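Local coordinates for protein mannan endo-1,4-beta-mannosidase (Mytilus edulis, PDB 2C0H) that hydrolyses internal beta-1,4-mannosidic linkages in mannans, galactomannans and glucomannans, cutting mannohexaose but leaving mannobiose and mannotriose intact, at residues W158-E163 with A219-G224; Q208-K213 with K252-L257; N60-W65 with H103-F108; K287-I292 with G316-W321. The protein carries 3 engineered substitutions. All coordinates share one frame; numbering follows the deposited sequence.

Interaction 1: W158-E163 with A219-G224; sequences WDIMNE and AMVTVG
Trp158 opens the pairing of two parallel barrel strands through its backbone: its N bonds Met220 O at 3.0 Å, and its O receives Thr222 N. At Asp159 the side chain adds to the ladder. Its CG stands anti to the backbone N (chi1 170°), which carries OD1 forward to within 3.2 Å of Gly224 N in a weak, bent bond, while OD2 forms a salt bridge with Arg63. Replacing the carboxylate by an alanine's methyl is likely to cost Arg63 a charge partner and Gly224 N its weak second acceptor. Ile160 N reaches Thr222 O at 2.9 Å, and on the helix-covered side Ile160 CD1 packs against Val221 CG1 at 3.8 Å. The register then slips by one residue, a beta bulge, so that Met161 O takes Gly224 N at 3.1 Å. Asn162, which probably binds substrate, pairs with Gly224 and sends OD1 to Arg63. Glu163, the probable proton donor, is tied by its N to Gly224 O at 2.7 Å, with OE2 bonded to His263. Because Arg63 engages both Asp159 and Asn162 OD1, Asp159 probably acts as a second-shell group that positions the presumed substrate-binding amide in this TIM barrel.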
loop_
_atom_site.group_PDB
_atom_site.type_symbol
_atom_site.label_atom_id
_atom_site.label_comp_id
_atom_site.label_asym_id
_atom_site.label_seq_id
_atom_site.Cartn_x
_atom_site.Cartn_y
_atom_site.Cartn_z
ATOM N N TRP A 158 4.455 -0.765 -5.748
ATOM C CA TRP A 158 3.220 -1.558 -5.778
ATOM C C TRP A 158 2.800 -2.001 -4.374
ATOM O O TRP A 158 3.593 -2.543 -3.613
ATOM C CB TRP A 158 3.400 -2.803 -6.676
ATOM C CG TRP A 158 3.884 -2.510 -8.058
ATOM C CD1 TRP A 158 5.182 -2.539 -8.513
ATOM C CD2 TRP A 158 3.083 -2.155 -9.195
ATOM N NE1 TRP A 158 5.225 -2.217 -9.836
ATOM C CE2 TRP A 158 3.955 -1.984 -10.289
ATOM C CE3 TRP A 158 1.711 -1.946 -9.389
ATOM C CZ2 TRP A 158 3.502 -1.615 -11.557
ATOM C CZ3 TRP A 158 1.264 -1.597 -10.650
ATOM C CH2 TRP A 158 2.155 -1.427 -11.717
ATOM N N ASP A 159 1.532 -1.792 -4.039
ATOM C CA ASP A 159 0.926 -2.291 -2.807
ATOM C C ASP A 159 -0.016 -3.417 -3.243
ATOM O O ASP A 159 -0.932 -3.185 -4.015
ATOM C CB ASP A 159 0.205 -1.104 -2.128
ATOM C CG ASP A 159 -0.680 -1.483 -0.961
ATOM O OD1 ASP A 159 -0.838 -2.670 -0.593
ATOM O OD2 ASP A 159 -1.253 -0.519 -0.373
ATOM N N ILE A 160 0.242 -4.636 -2.788
ATOM C CA ILE A 160 -0.555 -5.786 -3.233
ATOM C C ILE A 160 -2.015 -5.707 -2.811
ATOM O O ILE A 160 -2.893 -6.074 -3.575
ATOM C CB ILE A 160 0.002 -7.126 -2.736
ATOM C CG1 ILE A 160 1.467 -7.295 -3.140
ATOM C CG2 ILE A 160 -0.839 -8.286 -3.249
ATOM C CD1 ILE A 160 1.765 -7.115 -4.560
ATOM N N MET A 161 -2.292 -5.266 -1.596
ATOM C CA MET A 161 -3.679 -5.264 -1.129
ATOM C C MET A 161 -3.873 -4.278 -0.011
ATOM O O MET A 161 -3.037 -4.170 0.868
ATOM C CB MET A 161 -4.112 -6.647 -0.642
ATOM C CG MET A 161 -5.615 -6.778 -0.432
ATOM S SD MET A 161 -6.071 -8.487 -0.054
ATOM C CE MET A 161 -7.635 -8.634 -0.879
ATOM N N ASN A 162 -4.984 -3.552 -0.059
ATOM C CA ASN A 162 -5.419 -2.758 1.066
ATOM C C ASN A 162 -6.164 -3.618 2.103
ATOM O O ASN A 162 -7.169 -4.259 1.786
ATOM C CB ASN A 162 -6.340 -1.648 0.556
ATOM C CG ASN A 162 -6.778 -0.741 1.654
ATOM O OD1 ASN A 162 -5.952 -0.056 2.217
ATOM N ND2 ASN A 162 -8.047 -0.796 2.025
ATOM N N GLU A 163 -5.667 -3.615 3.336
ATOM C CA GLU A 163 -6.307 -4.240 4.499
ATOM C C GLU A 163 -6.832 -5.655 4.302
ATOM O O GLU A 163 -8.035 -5.916 4.418
ATOM C CB GLU A 163 -7.403 -3.310 5.054
ATOM C CG GLU A 163 -6.834 -1.931 5.347
ATOM C CD GLU A 163 -7.789 -0.996 6.048
ATOM O OE1 GLU A 163 -8.980 -1.333 6.147
ATOM O OE2 GLU A 163 -7.322 0.079 6.515
ATOM N N ALA A 219 11.958 -3.347 -7.918
ATOM C CA ALA A 219 10.672 -2.762 -7.524
ATOM C C ALA A 219 10.463 -2.752 -6.013
ATOM O O ALA A 219 10.875 -3.675 -5.304
ATOM C CB ALA A 219 9.525 -3.524 -8.182
ATOM N N MET A 220 9.795 -1.701 -5.534
ATOM C CA MET A 220 9.322 -1.630 -4.170
ATOM C C MET A 220 7.927 -2.235 -4.100
ATOM O O MET A 220 7.059 -1.887 -4.903
ATOM C CB MET A 220 9.275 -0.172 -3.708
ATOM C CG MET A 220 10.603 0.538 -3.760
ATOM S SD MET A 220 11.736 0.047 -2.463
ATOM C CE MET A 220 12.668 -1.282 -3.225
ATOM N N VAL A 221 7.751 -3.182 -3.182
ATOM C CA VAL A 221 6.475 -3.878 -2.945
ATOM C C VAL A 221 6.092 -3.840 -1.448
ATOM O O VAL A 221 6.919 -4.052 -0.565
ATOM C CB VAL A 221 6.552 -5.355 -3.414
ATOM C CG1 VAL A 221 5.214 -6.050 -3.243
ATOM C CG2 VAL A 221 7.002 -5.445 -4.864
ATOM N N THR A 222 4.816 -3.577 -1.167
ATOM C CA THR A 222 4.312 -3.546 0.191
ATOM C C THR A 222 2.868 -4.106 0.269
ATOM O O THR A 222 2.336 -4.596 -0.733
ATOM C CB THR A 222 4.409 -2.100 0.758
ATOM O OG1 THR A 222 4.132 -2.105 2.163
ATOM C CG2 THR A 222 3.436 -1.172 0.073
ATOM N N VAL A 223 2.284 -4.075 1.468
ATOM C CA VAL A 223 0.873 -4.390 1.752
ATOM C C VAL A 223 0.380 -3.390 2.791
ATOM O O VAL A 223 1.062 -3.151 3.764
ATOM C CB VAL A 223 0.708 -5.807 2.327
ATOM C CG1 VAL A 223 -0.739 -6.073 2.785
ATOM C CG2 VAL A 223 1.119 -6.825 1.307
ATOM N N GLY A 224 -0.797 -2.819 2.578
ATOM C CA GLY A 224 -1.373 -1.891 3.554
ATOM C C GLY A 224 -2.169 -2.555 4.676
ATOM O O GLY A 224 -3.374 -2.767 4.544
#

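Interaction 2: Q208-K213 with K252-L257; sequences QAAAIK and KQSGTL
Lys213 starts with CG beside its backbone N (chi1 -71°) and runs extended from there, which delivers NZ to Thr256 O at 3.0 Å. The ammonium nitrogen sits well above the carbonyl plane, 47° out of it, rather than on a lone pair. On the way the aliphatic part of the chain crosses Thr256 at about a right angle, and CD lies 3.6 Å from Ser254 O. In Ser254 itself the hydroxyl is tucked between the backbone N and the carbonyl carbon (chi1 60°), a setting that brings OG to 3.4 Å from Ala210 CB. The partners here are a helix, 198-215, and the connection that leads from helix 243-250 to strand 260-263 on the outside of the TIM barrel. That connection folds as a type I beta turn from Lys252 to Gly255, closed by Gly255 N on Lys252 O, and Gly255 is then the centre of an inverse gamma turn. Small residues allow the close approach: the CA atoms of Ala210 and Gly255 are 3.9 Å apart, and a beta carbon on Gly255 would press tightly on Ala210 CB. Ala209 CB rests against Gly255 C at 3.9 Å, while Lys252 CB touches Ala210 CB from the start of the turn at the same distance. Asn206, one helical turn before Ala210, grips both ends of the turn, taking Lys252 N on OD1 and giving ND2 to Gly255 O.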
loop_
_atom_site.group_PDB
_atom_site.type_symbol
_atom_site.label_atom_id
_atom_site.label_comp_id
_atom_site.label_asym_id
_atom_site.label_seq_id
_atom_site.Cartn_x
_atom_site.Cartn_y
_atom_site.Cartn_z
ATOM N N GLN A 208 2.381 -12.725 -5.505
ATOM C CA GLN A 208 2.382 -11.513 -6.278
ATOM C C GLN A 208 3.662 -10.697 -6.085
ATOM O O GLN A 208 4.156 -10.097 -7.026
ATOM C CB GLN A 208 1.120 -10.700 -5.988
ATOM C CG GLN A 208 -0.117 -11.413 -6.514
ATOM C CD GLN A 208 -1.392 -10.687 -6.190
ATOM O OE1 GLN A 208 -1.809 -9.791 -6.932
ATOM N NE2 GLN A 208 -2.016 -11.064 -5.103
ATOM N N ALA A 209 4.205 -10.710 -4.874
ATOM C CA ALA A 209 5.489 -10.068 -4.604
ATOM C C ALA A 209 6.593 -10.715 -5.433
ATOM O O ALA A 209 7.401 -10.028 -6.026
ATOM C CB ALA A 209 5.815 -10.133 -3.148
ATOM N N ALA A 210 6.587 -12.044 -5.492
ATOM C CA ALA A 210 7.591 -12.743 -6.287
ATOM C C ALA A 210 7.470 -12.433 -7.785
ATOM O O ALA A 210 8.483 -12.242 -8.471
ATOM C CB ALA A 210 7.505 -14.242 -6.020
ATOM N N ALA A 211 6.238 -12.344 -8.285
ATOM C CA ALA A 211 5.984 -12.056 -9.687
ATOM C C ALA A 211 6.505 -10.681 -10.121
ATOM O O ALA A 211 7.146 -10.539 -11.141
ATOM C CB ALA A 211 4.498 -12.178 -9.962
ATOM N N ILE A 212 6.243 -9.661 -9.319
ATOM C CA ILE A 212 6.677 -8.312 -9.630
ATOM C C ILE A 212 8.198 -8.270 -9.654
ATOM O O ILE A 212 8.783 -7.682 -10.551
ATOM C CB ILE A 212 6.131 -7.304 -8.592
ATOM C CG1 ILE A 212 4.606 -7.225 -8.723
ATOM C CG2 ILE A 212 6.796 -5.930 -8.792
ATOM C CD1 ILE A 212 3.931 -6.569 -7.554
ATOM N N LYS A 213 8.822 -8.929 -8.689
ATOM C CA LYS A 213 10.282 -8.884 -8.577
ATOM C C LYS A 213 10.964 -9.760 -9.619
ATOM O O LYS A 213 12.156 -9.608 -9.856
ATOM C CB LYS A 213 10.727 -9.276 -7.176
ATOM C CG LYS A 213 10.389 -8.225 -6.130
ATOM C CD LYS A 213 10.760 -8.707 -4.752
ATOM C CE LYS A 213 10.720 -7.594 -3.735
ATOM N NZ LYS A 213 11.421 -8.015 -2.490
ATOM N N LYS A 252 7.463 -19.152 -2.097
ATOM C CA LYS A 252 8.352 -18.428 -3.016
ATOM C C LYS A 252 9.401 -17.629 -2.238
ATOM O O LYS A 252 9.078 -16.677 -1.536
ATOM C CB LYS A 252 7.568 -17.481 -3.937
ATOM C CG LYS A 252 6.398 -18.102 -4.680
ATOM C CD LYS A 252 6.818 -18.990 -5.823
ATOM C CE LYS A 252 5.623 -19.252 -6.727
ATOM N NZ LYS A 252 5.886 -20.353 -7.690
ATOM N N GLN A 253 10.670 -18.006 -2.367
ATOM C CA GLN A 253 11.716 -17.370 -1.563
ATOM C C GLN A 253 11.906 -15.877 -1.845
ATOM O O GLN A 253 12.294 -15.119 -0.948
ATOM C CB GLN A 253 13.050 -18.094 -1.762
ATOM C CG GLN A 253 13.076 -19.502 -1.221
ATOM C CD GLN A 253 13.113 -19.572 0.293
ATOM O OE1 GLN A 253 13.663 -18.690 0.972
ATOM N NE2 GLN A 253 12.544 -20.641 0.839
ATOM N N SER A 254 11.623 -15.452 -3.073
ATOM C CA SER A 254 11.772 -14.053 -3.478
ATOM C C SER A 254 10.548 -13.212 -3.143
ATOM O O SER A 254 10.566 -12.004 -3.362
ATOM C CB SER A 254 12.015 -13.955 -4.979
ATOM O OG SER A 254 10.929 -14.505 -5.700
ATOM N N GLY A 255 9.504 -13.851 -2.628
ATOM C CA GLY A 255 8.206 -13.200 -2.441
ATOM C C GLY A 255 8.091 -12.511 -1.108
ATOM O O GLY A 255 7.226 -12.838 -0.311
ATOM N N THR A 256 8.968 -11.539 -0.893
ATOM C CA THR A 256 9.037 -10.798 0.361
ATOM C C THR A 256 8.785 -9.312 0.080
ATOM O O THR A 256 8.965 -8.842 -1.041
ATOM C CB THR A 256 10.421 -10.969 1.011
ATOM O OG1 THR A 256 11.445 -10.618 0.062
ATOM C CG2 THR A 256 10.619 -12.432 1.461
ATOM N N LEU A 257 8.343 -8.589 1.102
ATOM C CA LEU A 257 8.053 -7.168 0.934
ATOM C C LEU A 257 9.323 -6.342 1.055
ATOM O O LEU A 257 10.299 -6.769 1.687
ATOM C CB LEU A 257 7.042 -6.708 1.993
ATOM C CG LEU A 257 5.708 -7.456 2.074
ATOM C CD1 LEU A 257 4.816 -6.770 3.114
ATOM C CD2 LEU A 257 5.021 -7.522 0.729
#

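Interaction 3: N60-W65 with H103-F108; sequences NSVRVW and HNILIF
The Phe108 ring turns its edge to the neighbouring strand: CE2 lies 4.0 Å from Ser61 CB, and Val62 O also sits near the ring plane. With CG beside the backbone N (chi1 -66°), the ring leans back along the pair to reach Ser61, two residues before its own bridge partner Arg63. A second pair of flat groups, Arg63 and Trp65, lies within 60-65. Trp65 NE1 lies 3.5 Å above one face of the Arg63 guanidinium, off toward its rim, while Arg63 NH1 meets the edge of the indole in its plane. Trp65 probably binds substrate, and the extended Arg63 chain carries NH1 to a salt bridge with Glu294, the probable nucleophile, and a hydrogen bond to Asn25 OD1.

The strands themselves run parallel in regular register. Leu106 N bonds Asn60 O, Val62 N bonds Leu106 O, Phe108 N bonds Val62 O and Val64 N bonds Phe108 O, each at 2.9 Å. The first differs in that its donor stands 36° out of the carbonyl plane. On the other face of the sheet the branched side chains pack against one another: Val62 CG2 meets Ile105 CG2 at 3.8 Å and Val64 CG1 meets Ile107 CG2 at 3.9 Å, both pairs at a slant, while Val62 CB meets Ile107 CD1 at 4.0 Å.

That aliphatic layer is covered by helices 40-56, through Leu51 and Met54, and 89-102, through Tyr96 and Leu97. Helix 89-102 ends in a Schellman motif with Asn104 as C-prime residue, from which the chain enters strand 106-113, between strands 61-68 and 155-162 of the barrel.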
loop_
_atom_site.group_PDB
_atom_site.type_symbol
_atom_site.label_atom_id
_atom_site.label_comp_id
_atom_site.label_asym_id
_atom_site.label_seq_id
_atom_site.Cartn_x
_atom_site.Cartn_y
_atom_site.Cartn_z
ATOM N N ASN A 60 5.537 14.490 -2.009
ATOM C CA ASN A 60 6.367 13.811 -3.002
ATOM C C ASN A 60 5.821 12.461 -3.438
ATOM O O ASN A 60 6.477 11.770 -4.226
ATOM C CB ASN A 60 7.808 13.643 -2.489
ATOM C CG ASN A 60 7.916 12.817 -1.208
ATOM O OD1 ASN A 60 7.127 11.901 -0.949
ATOM N ND2 ASN A 60 8.934 13.123 -0.400
ATOM N N SER A 61 4.646 12.070 -2.957
ATOM C CA SER A 61 4.099 10.758 -3.317
ATOM C C SER A 61 2.598 10.659 -3.150
ATOM O O SER A 61 2.012 11.305 -2.277
ATOM C CB SER A 61 4.791 9.638 -2.536
ATOM O OG SER A 61 4.931 9.941 -1.169
ATOM N N VAL A 62 1.991 9.818 -3.984
ATOM C CA VAL A 62 0.545 9.587 -3.995
ATOM C C VAL A 62 0.308 8.078 -4.064
ATOM O O VAL A 62 0.977 7.399 -4.855
ATOM C CB VAL A 62 -0.157 10.267 -5.203
ATOM C CG1 VAL A 62 -1.644 9.993 -5.205
ATOM C CG2 VAL A 62 0.076 11.750 -5.203
ATOM N N ARG A 63 -0.627 7.580 -3.253
ATOM C CA ARG A 63 -1.124 6.198 -3.327
ATOM C C ARG A 63 -2.469 6.206 -4.066
ATOM O O ARG A 63 -3.397 6.952 -3.710
ATOM C CB ARG A 63 -1.249 5.599 -1.917
ATOM C CG ARG A 63 -1.837 4.189 -1.789
ATOM C CD ARG A 63 -1.667 3.683 -0.332
ATOM N NE ARG A 63 -2.158 2.319 -0.057
ATOM C CZ ARG A 63 -3.222 1.984 0.668
ATOM N NH1 ARG A 63 -4.006 2.897 1.232
ATOM N NH2 ARG A 63 -3.520 0.705 0.846
ATOM N N VAL A 64 -2.580 5.360 -5.082
ATOM C CA VAL A 64 -3.798 5.267 -5.884
ATOM C C VAL A 64 -4.226 3.813 -6.046
ATOM O O VAL A 64 -3.381 2.946 -6.195
ATOM C CB VAL A 64 -3.606 5.933 -7.257
ATOM C CG1 VAL A 64 -2.625 5.184 -8.118
ATOM C CG2 VAL A 64 -4.920 6.086 -7.988
ATOM N N TRP A 65 -5.525 3.549 -5.982
ATOM C CA TRP A 65 -6.061 2.180 -6.085
ATOM C C TRP A 65 -6.414 1.838 -7.538
ATOM O O TRP A 65 -7.009 2.649 -8.260
ATOM C CB TRP A 65 -7.286 2.010 -5.178
ATOM C CG TRP A 65 -7.029 2.104 -3.673
ATOM C CD1 TRP A 65 -5.870 2.499 -3.040
ATOM C CD2 TRP A 65 -7.965 1.826 -2.644
ATOM N NE1 TRP A 65 -6.044 2.465 -1.681
ATOM C CE2 TRP A 65 -7.329 2.074 -1.408
ATOM C CE3 TRP A 65 -9.301 1.402 -2.643
ATOM C CZ2 TRP A 65 -7.984 1.882 -0.179
ATOM C CZ3 TRP A 65 -9.945 1.214 -1.427
ATOM C CH2 TRP A 65 -9.287 1.455 -0.218
ATOM N N HIS A 103 5.678 16.960 -12.087
ATOM C CA HIS A 103 5.516 17.561 -10.743
ATOM C C HIS A 103 6.429 16.958 -9.649
ATOM O O HIS A 103 6.233 17.207 -8.450
ATOM C CB HIS A 103 4.051 17.447 -10.301
ATOM C CG HIS A 103 3.104 18.268 -11.116
ATOM N ND1 HIS A 103 2.869 19.603 -10.857
ATOM C CD2 HIS A 103 2.335 17.952 -12.183
ATOM C CE1 HIS A 103 1.988 20.068 -11.726
ATOM N NE2 HIS A 103 1.648 19.086 -12.541
ATOM N N ASN A 104 7.414 16.151 -10.050
ATOM C CA ASN A 104 8.312 15.432 -9.137
ATOM C C ASN A 104 7.618 14.605 -8.036
ATOM O O ASN A 104 8.016 14.644 -6.871
ATOM C CB ASN A 104 9.333 16.394 -8.500
ATOM C CG ASN A 104 10.495 16.704 -9.413
ATOM O OD1 ASN A 104 11.076 15.816 -10.038
ATOM N ND2 ASN A 104 10.863 17.974 -9.474
ATOM N N ILE A 105 6.594 13.847 -8.417
ATOM C CA ILE A 105 5.837 13.017 -7.468
ATOM C C ILE A 105 5.930 11.542 -7.859
ATOM O O ILE A 105 5.835 11.225 -9.042
ATOM C CB ILE A 105 4.379 13.501 -7.411
ATOM C CG1 ILE A 105 4.351 14.848 -6.655
ATOM C CG2 ILE A 105 3.500 12.489 -6.744
ATOM C CD1 ILE A 105 3.008 15.532 -6.666
ATOM N N LEU A 106 6.165 10.684 -6.868
ATOM C CA LEU A 106 6.179 9.222 -7.041
ATOM C C LEU A 106 4.799 8.626 -6.803
ATOM O O LEU A 106 4.125 8.940 -5.812
ATOM C CB LEU A 106 7.155 8.582 -6.058
ATOM C CG LEU A 106 8.635 8.888 -6.236
ATOM C CD1 LEU A 106 9.402 8.419 -5.009
ATOM C CD2 LEU A 106 9.198 8.227 -7.510
ATOM N N ILE A 107 4.414 7.690 -7.664
ATOM C CA ILE A 107 3.127 7.027 -7.556
ATOM C C ILE A 107 3.261 5.591 -7.039
ATOM O O ILE A 107 4.104 4.822 -7.520
ATOM C CB ILE A 107 2.404 7.013 -8.953
ATOM C CG1 ILE A 107 2.278 8.426 -9.546
ATOM C CG2 ILE A 107 1.059 6.316 -8.899
ATOM C CD1 ILE A 107 1.589 9.439 -8.650
ATOM N N PHE A 108 2.396 5.231 -6.101
ATOM C CA PHE A 108 2.270 3.856 -5.612
ATOM C C PHE A 108 0.890 3.325 -5.988
ATOM O O PHE A 108 -0.118 3.864 -5.547
ATOM C CB PHE A 108 2.517 3.790 -4.108
ATOM C CG PHE A 108 3.922 4.137 -3.737
ATOM C CD1 PHE A 108 4.872 3.138 -3.578
ATOM C CD2 PHE A 108 4.312 5.459 -3.622
ATOM C CE1 PHE A 108 6.178 3.453 -3.285
ATOM C CE2 PHE A 108 5.642 5.779 -3.334
ATOM C CZ PHE A 108 6.551 4.766 -3.135
#

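Interaction 4: K287-I292 with G316-W321; sequences KKPMVI and GYSGAW. With SO4 (sulfate ion), chain B.
Ile292 CD1 sits over the centre of the Tyr317 ring, 4.0 Å from the centroid and close to the ring normal, in a CH-pi contact. Met290 meets the same ring differently: its side chain runs alongside, pointing the same way, and SD lies near the ring plane at the edge, 4.0 Å from Tyr317 CE1, a Met-aromatic contact. With CG beside its backbone N (chi1 -55°), Tyr317 places its ring where both can reach it. A serine in its place would probably open a gap beside Ile292 and Met290 and leave His279 O without the hydroxyl it accepts from. On the opposite face of the sheet Val291 CG1 makes a second CH-pi contact over the Trp321 six-membered ring, 4.0 Å from its centroid. Val291 also lies against Gly319, where a beta carbon would clash with Val291 CG2.

Between these two clusters the backbones join: Ser318 N bonds Met290 O at 2.8 Å, Ile292 N bonds Gly319 O and Trp321 N bonds Ile292 O, the last in the carbonyl plane. Further out a water links Met290 N, Gly316 O and Ser318 OG, while Lys287 NZ and the backbone N atoms of Asp243 and His244 bind a sulfate probably picked up during crystallisation. Strands 290-294 and 319-322 form a beta-alpha-beta unit with helix 305-314, which packs on Ile292, Tyr317 and Ala320, while strands 260-263 and 17-25 flank the pair.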
loop_
_atom_site.group_PDB
_atom_site.type_symbol
_atom_site.label_atom_id
_atom_site.label_comp_id
_atom_site.label_asym_id
_atom_site.label_seq_id
_atom_site.Cartn_x
_atom_site.Cartn_y
_atom_site.Cartn_z
ATOM N N LYS A 287 12.591 -5.165 10.796
ATOM C CA LYS A 287 13.847 -5.144 10.056
ATOM C C LYS A 287 13.710 -4.560 8.632
ATOM O O LYS A 287 14.613 -4.695 7.789
ATOM C CB LYS A 287 14.414 -6.562 10.006
ATOM C CG LYS A 287 14.691 -7.149 11.361
ATOM C CD LYS A 287 15.389 -8.500 11.263
ATOM C CE LYS A 287 14.463 -9.563 10.715
ATOM N NZ LYS A 287 14.986 -10.955 10.928
ATOM N N LYS A 288 12.577 -3.909 8.355
ATOM C CA LYS A 288 12.360 -3.181 7.107
ATOM C C LYS A 288 11.788 -1.838 7.503
ATOM O O LYS A 288 11.298 -1.734 8.630
ATOM C CB LYS A 288 11.320 -3.871 6.216
ATOM C CG LYS A 288 11.561 -5.330 5.915
ATOM C CD LYS A 288 10.425 -5.841 5.020
ATOM C CE LYS A 288 10.370 -7.356 4.944
ATOM N NZ LYS A 288 11.601 -7.819 4.261
ATOM N N PRO A 289 11.819 -0.858 6.578
ATOM C CA PRO A 289 11.170 0.425 6.852
ATOM C C PRO A 289 9.679 0.263 7.020
ATOM O O PRO A 289 9.103 -0.708 6.542
ATOM C CB PRO A 289 11.467 1.254 5.606
ATOM C CG PRO A 289 12.616 0.575 4.891
ATOM C CD PRO A 289 12.436 -0.866 5.241
ATOM N N MET A 290 9.065 1.218 7.708
ATOM C CA MET A 290 7.627 1.257 7.856
ATOM C C MET A 290 7.096 2.635 7.493
ATOM O O MET A 290 7.606 3.645 7.978
ATOM C CB MET A 290 7.209 0.934 9.287
ATOM C CG MET A 290 5.734 1.166 9.555
ATOM S SD MET A 290 5.206 0.441 11.084
ATOM C CE MET A 290 5.027 -1.272 10.561
ATOM N N VAL A 291 6.075 2.636 6.653
ATOM C CA VAL A 291 5.331 3.835 6.274
ATOM C C VAL A 291 4.005 3.801 7.032
ATOM O O VAL A 291 3.345 2.770 7.133
ATOM C CB VAL A 291 5.072 3.844 4.747
ATOM C CG1 VAL A 291 4.081 4.934 4.378
ATOM C CG2 VAL A 291 6.399 4.022 3.980
ATOM N N ILE A 292 3.602 4.935 7.582
ATOM C CA ILE A 292 2.257 5.039 8.136
ATOM C C ILE A 292 1.348 5.468 6.965
ATOM O O ILE A 292 1.329 6.635 6.566
ATOM C CB ILE A 292 2.221 6.009 9.329
ATOM C CG1 ILE A 292 3.191 5.546 10.439
ATOM C CG2 ILE A 292 0.800 6.102 9.888
ATOM C CD1 ILE A 292 3.396 6.568 11.569
ATOM N N GLY A 316 11.371 7.526 13.509
ATOM C CA GLY A 316 12.007 6.372 12.867
ATOM C C GLY A 316 11.210 5.757 11.750
ATOM O O GLY A 316 11.614 4.723 11.198
ATOM N N TYR A 317 10.057 6.333 11.433
ATOM C CA TYR A 317 9.263 5.861 10.297
ATOM C C TYR A 317 9.791 6.430 8.956
ATOM O O TYR A 317 10.595 7.364 8.934
ATOM C CB TYR A 317 7.770 6.150 10.528
ATOM C CG TYR A 317 7.268 5.565 11.836
ATOM C CD1 TYR A 317 6.854 4.231 11.923
ATOM C CD2 TYR A 317 7.248 6.319 13.020
ATOM C CE1 TYR A 317 6.419 3.688 13.113
ATOM C CE2 TYR A 317 6.799 5.784 14.214
ATOM C CZ TYR A 317 6.379 4.463 14.274
ATOM O OH TYR A 317 5.951 3.907 15.475
ATOM N N SER A 318 9.387 5.829 7.832
ATOM C CA SER A 318 9.952 6.203 6.526
ATOM C C SER A 318 8.965 6.885 5.574
ATOM O O SER A 318 9.307 7.288 4.454
ATOM C CB SER A 318 10.580 4.991 5.834
ATOM O OG SER A 318 11.767 4.580 6.497
ATOM N N GLY A 319 7.736 7.075 6.040
ATOM C CA GLY A 319 6.761 7.773 5.247
ATOM C C GLY A 319 5.478 7.989 6.012
ATOM O O GLY A 319 5.254 7.382 7.064
ATOM N N ALA A 320 4.666 8.895 5.467
ATOM C CA ALA A 320 3.360 9.208 6.032
ATOM C C ALA A 320 2.433 9.679 4.902
ATOM O O ALA A 320 2.736 10.638 4.199
ATOM C CB ALA A 320 3.517 10.265 7.101
ATOM N N TRP A 321 1.342 8.942 4.693
ATOM C CA TRP A 321 0.331 9.265 3.699
ATOM C C TRP A 321 -1.028 9.465 4.374
ATOM O O TRP A 321 -1.531 8.577 5.020
ATOM C CB TRP A 321 0.193 8.147 2.677
ATOM C CG TRP A 321 1.431 7.874 1.887
ATOM C CD1 TRP A 321 2.351 8.783 1.456
ATOM C CD2 TRP A 321 1.847 6.603 1.379
ATOM N NE1 TRP A 321 3.330 8.148 0.707
ATOM C CE2 TRP A 321 3.043 6.810 0.657
ATOM C CE3 TRP A 321 1.322 5.317 1.463
ATOM C CZ2 TRP A 321 3.727 5.764 0.025
ATOM C CZ3 TRP A 321 2.017 4.276 0.830
ATOM C CH2 TRP A 321 3.199 4.513 0.143
HETATM S S SO4 B . 11.916 -11.978 9.043
HETATM O O1 SO4 B . 11.292 -11.000 8.153
HETATM O O2 SO4 B . 11.348 -13.302 8.778
HETATM O O3 SO4 B . 11.683 -11.673 10.454
HETATM O O4 SO4 B . 13.361 -12.022 8.789
HETATM O O HOH W 1 11.217 3.126 8.855
#

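Interactions 1, 3 and 4 are buried pairings of parallel strands in one closed sheet, whereas interaction 2 lies nearer the surface and fastens a helix to a loop with small residues, a lysine bond and the Asn206 amide. Interactions 1 and 3 share the polar interior of the barrel, and Arg63 of interaction 3 is their common link. Interaction 4 is chiefly apolar and aromatic, but joins interaction 3 through Trp321, whose NE1 lies 3.0 Å from Ser61 OG and whose ring packs on Phe108. Interaction 2 backs interaction 1 from outside, Ile212 packing on Ile160 and Ala219, and touches interaction 4 where Lys288 NZ meets Leu257 O.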